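Long-range contact in NTF2-like protein of unknown function (Prochlorococcus marinus, PDB 3HZP), which is of unknown function but has an NTF2-like fold and assembles as a dimer, a fold that in relatives often frames a ligand-binding pocket: residues C80-G85 against V101-K106. Sequence-based numbering, arbitrary orientation.
Sequences CVFTLG and VTSIFK
Phe82 and Val101 form a hydrogen-bonded pair in an antiparallel beta hairpin, strands 77-90 and 93-108 of the curved NTF2-like sheet, with both side chains on the same face. Phe82 CG stands between the backbone N and the carbonyl carbon (chi1 60°), which carries the ring across toward the partner strand. There Val101 sits over one ring face: its CB lies 3.9 Å from the ring centroid in a CH-pi contact, and CG1 comes within 3.5 Å of Phe82 CZ. Two backbone hydrogen bonds join the pair, Phe82 N to Val101 O (3.0 Å) and Val101 N to Phe82 O (2.8 Å), the latter donor lying closer to the line of the carbonyl bond. Leu12 of helix 4-15 and Ile64 of strand 57-72 pack on Phe82, while Met117 of strand 111-119 packs on Val101, so this concave face is tightly filled. Leu84, at its margin, reaches Val101 CG2 more loosely through CB (4.2 Å) and lies next to a bound pentaethylene glycol, probably from the crystallisation liquor, though such molecules often mark pockets. The other face is sparser between the two strands: Val81 and Thr102 stand side by side, Val81 CG2 4.0 Å from Thr102 OG1. It is nevertheless buried, because the second subunit covers it; Gln118 OE1 and Trp116 NE1 of that subunit hydrogen-bond to Thr102 OG1, and its Trp116 also packs on Val81. On the Phe82 face, Ser103 OG lies at the edge of the ring, near its plane. With chi1 67°, Ser103 OG donates to Cys80 O at 2.8 Å, giving that carbonyl a second donor beside Ser103 N.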
loop_
_atom_site.group_PDB
_atom_site.type_symbol
_atom_site.label_atom_id
_atom_site.label_comp_id
_atom_site.label_asym_id
_atom_site.label_seq_id
_atom_site.Cartn_x
_atom_site.Cartn_y
_atom_site.Cartn_z
ATOM N N CYS A 80 0.256 -9.686 -1.667
ATOM C CA CYS A 80 -0.229 -9.777 -3.028
ATOM C C CYS A 80 -0.518 -8.380 -3.536
ATOM O O CYS A 80 -1.334 -7.642 -2.939
ATOM C CB CYS A 80 -1.454 -10.697 -3.131
ATOM S SG CYS A 80 -1.984 -10.961 -4.840
ATOM N N VAL A 81 0.120 -8.025 -4.633
ATOM C CA VAL A 81 -0.086 -6.757 -5.302
ATOM C C VAL A 81 -0.777 -7.008 -6.608
ATOM O O VAL A 81 -0.335 -7.874 -7.369
ATOM C CB VAL A 81 1.266 -6.026 -5.540
ATOM C CG1 VAL A 81 1.049 -4.706 -6.332
ATOM C CG2 VAL A 81 2.007 -5.776 -4.196
ATOM N N PHE A 82 -1.848 -6.276 -6.894
ATOM C CA PHE A 82 -2.625 -6.514 -8.087
ATOM C C PHE A 82 -3.288 -5.276 -8.591
ATOM O O PHE A 82 -3.392 -4.263 -7.889
ATOM C CB PHE A 82 -3.678 -7.624 -7.787
ATOM C CG PHE A 82 -4.638 -7.281 -6.683
ATOM C CD1 PHE A 82 -4.292 -7.493 -5.366
ATOM C CD2 PHE A 82 -5.891 -6.744 -6.956
ATOM C CE1 PHE A 82 -5.157 -7.176 -4.341
ATOM C CE2 PHE A 82 -6.745 -6.408 -5.915
ATOM C CZ PHE A 82 -6.398 -6.638 -4.642
ATOM N N THR A 83 -3.725 -5.326 -9.847
ATOM C CA THR A 83 -4.587 -4.311 -10.427
ATOM C C THR A 83 -5.998 -4.835 -10.363
ATOM O O THR A 83 -6.266 -5.981 -10.749
ATOM C CB THR A 83 -4.225 -4.055 -11.875
ATOM O OG1 THR A 83 -2.911 -3.510 -11.944
ATOM C CG2 THR A 83 -5.211 -3.034 -12.497
ATOM N N LEU A 84 -6.883 -4.025 -9.809
ATOM C CA LEU A 84 -8.299 -4.360 -9.642
ATOM C C LEU A 84 -9.063 -3.579 -10.699
ATOM O O LEU A 84 -9.023 -2.348 -10.718
ATOM C CB LEU A 84 -8.774 -3.953 -8.265
ATOM C CG LEU A 84 -10.248 -4.219 -7.968
ATOM C CD1 LEU A 84 -10.446 -5.668 -7.810
ATOM C CD2 LEU A 84 -10.700 -3.444 -6.685
ATOM N N GLY A 85 -9.732 -4.246 -11.619
ATOM C CA GLY A 85 -10.501 -3.553 -12.654
ATOM C C GLY A 85 -11.976 -3.611 -12.326
ATOM O O GLY A 85 -12.516 -4.708 -12.200
ATOM N N VAL A 101 -3.338 -2.112 -6.083
ATOM C CA VAL A 101 -3.653 -2.471 -4.714
ATOM C C VAL A 101 -2.583 -3.330 -4.087
ATOM O O VAL A 101 -2.155 -4.321 -4.688
ATOM C CB VAL A 101 -4.994 -3.262 -4.665
ATOM C CG1 VAL A 101 -5.375 -3.571 -3.253
ATOM C CG2 VAL A 101 -6.092 -2.495 -5.423
ATOM N N THR A 102 -2.101 -2.927 -2.914
ATOM C CA THR A 102 -1.177 -3.723 -2.096
ATOM C C THR A 102 -2.003 -4.347 -0.991
ATOM O O THR A 102 -2.669 -3.634 -0.221
ATOM C CB THR A 102 -0.077 -2.869 -1.498
ATOM O OG1 THR A 102 0.724 -2.319 -2.535
ATOM C CG2 THR A 102 0.791 -3.693 -0.528
ATOM N N SER A 103 -2.025 -5.678 -0.930
ATOM C CA SER A 103 -2.766 -6.402 0.116
ATOM C C SER A 103 -1.811 -7.281 0.888
ATOM O O SER A 103 -0.840 -7.817 0.319
ATOM C CB SER A 103 -3.914 -7.197 -0.485
ATOM O OG SER A 103 -3.470 -8.294 -1.327
ATOM N N ILE A 104 -2.078 -7.447 2.174
ATOM C CA ILE A 104 -1.308 -8.302 3.050
ATOM C C ILE A 104 -2.291 -9.272 3.710
ATOM O O ILE A 104 -3.415 -8.877 4.047
ATOM C CB ILE A 104 -0.574 -7.512 4.124
ATOM C CG1 ILE A 104 0.283 -6.414 3.497
ATOM C CG2 ILE A 104 0.169 -8.425 5.065
ATOM C CD1 ILE A 104 1.349 -6.945 2.642
ATOM N N PHE A 105 -1.885 -10.532 3.832
ATOM C CA PHE A 105 -2.674 -11.618 4.391
ATOM C C PHE A 105 -1.922 -12.241 5.565
ATOM O O PHE A 105 -0.684 -12.278 5.567
ATOM C CB PHE A 105 -2.898 -12.677 3.314
ATOM C CG PHE A 105 -3.877 -12.245 2.264
ATOM C CD1 PHE A 105 -3.536 -11.419 1.234
ATOM C CD2 PHE A 105 -5.174 -12.716 2.360
ATOM C CE1 PHE A 105 -4.592 -11.011 0.319
ATOM C CE2 PHE A 105 -6.125 -12.364 1.494
ATOM C CZ PHE A 105 -5.840 -11.518 0.503
ATOM N N LYS A 106 -2.684 -12.736 6.546
ATOM C CA LYS A 106 -2.142 -13.486 7.654
ATOM C C LYS A 106 -2.989 -14.684 7.911
ATOM O O LYS A 106 -4.210 -14.653 7.720
ATOM C CB LYS A 106 -2.099 -12.603 8.919
ATOM C CG LYS A 106 -1.053 -11.481 8.847
ATOM C CD LYS A 106 -0.742 -10.895 10.222
ATOM C CE LYS A 106 -1.998 -10.255 10.776
ATOM N NZ LYS A 106 -1.723 -9.498 12.101
#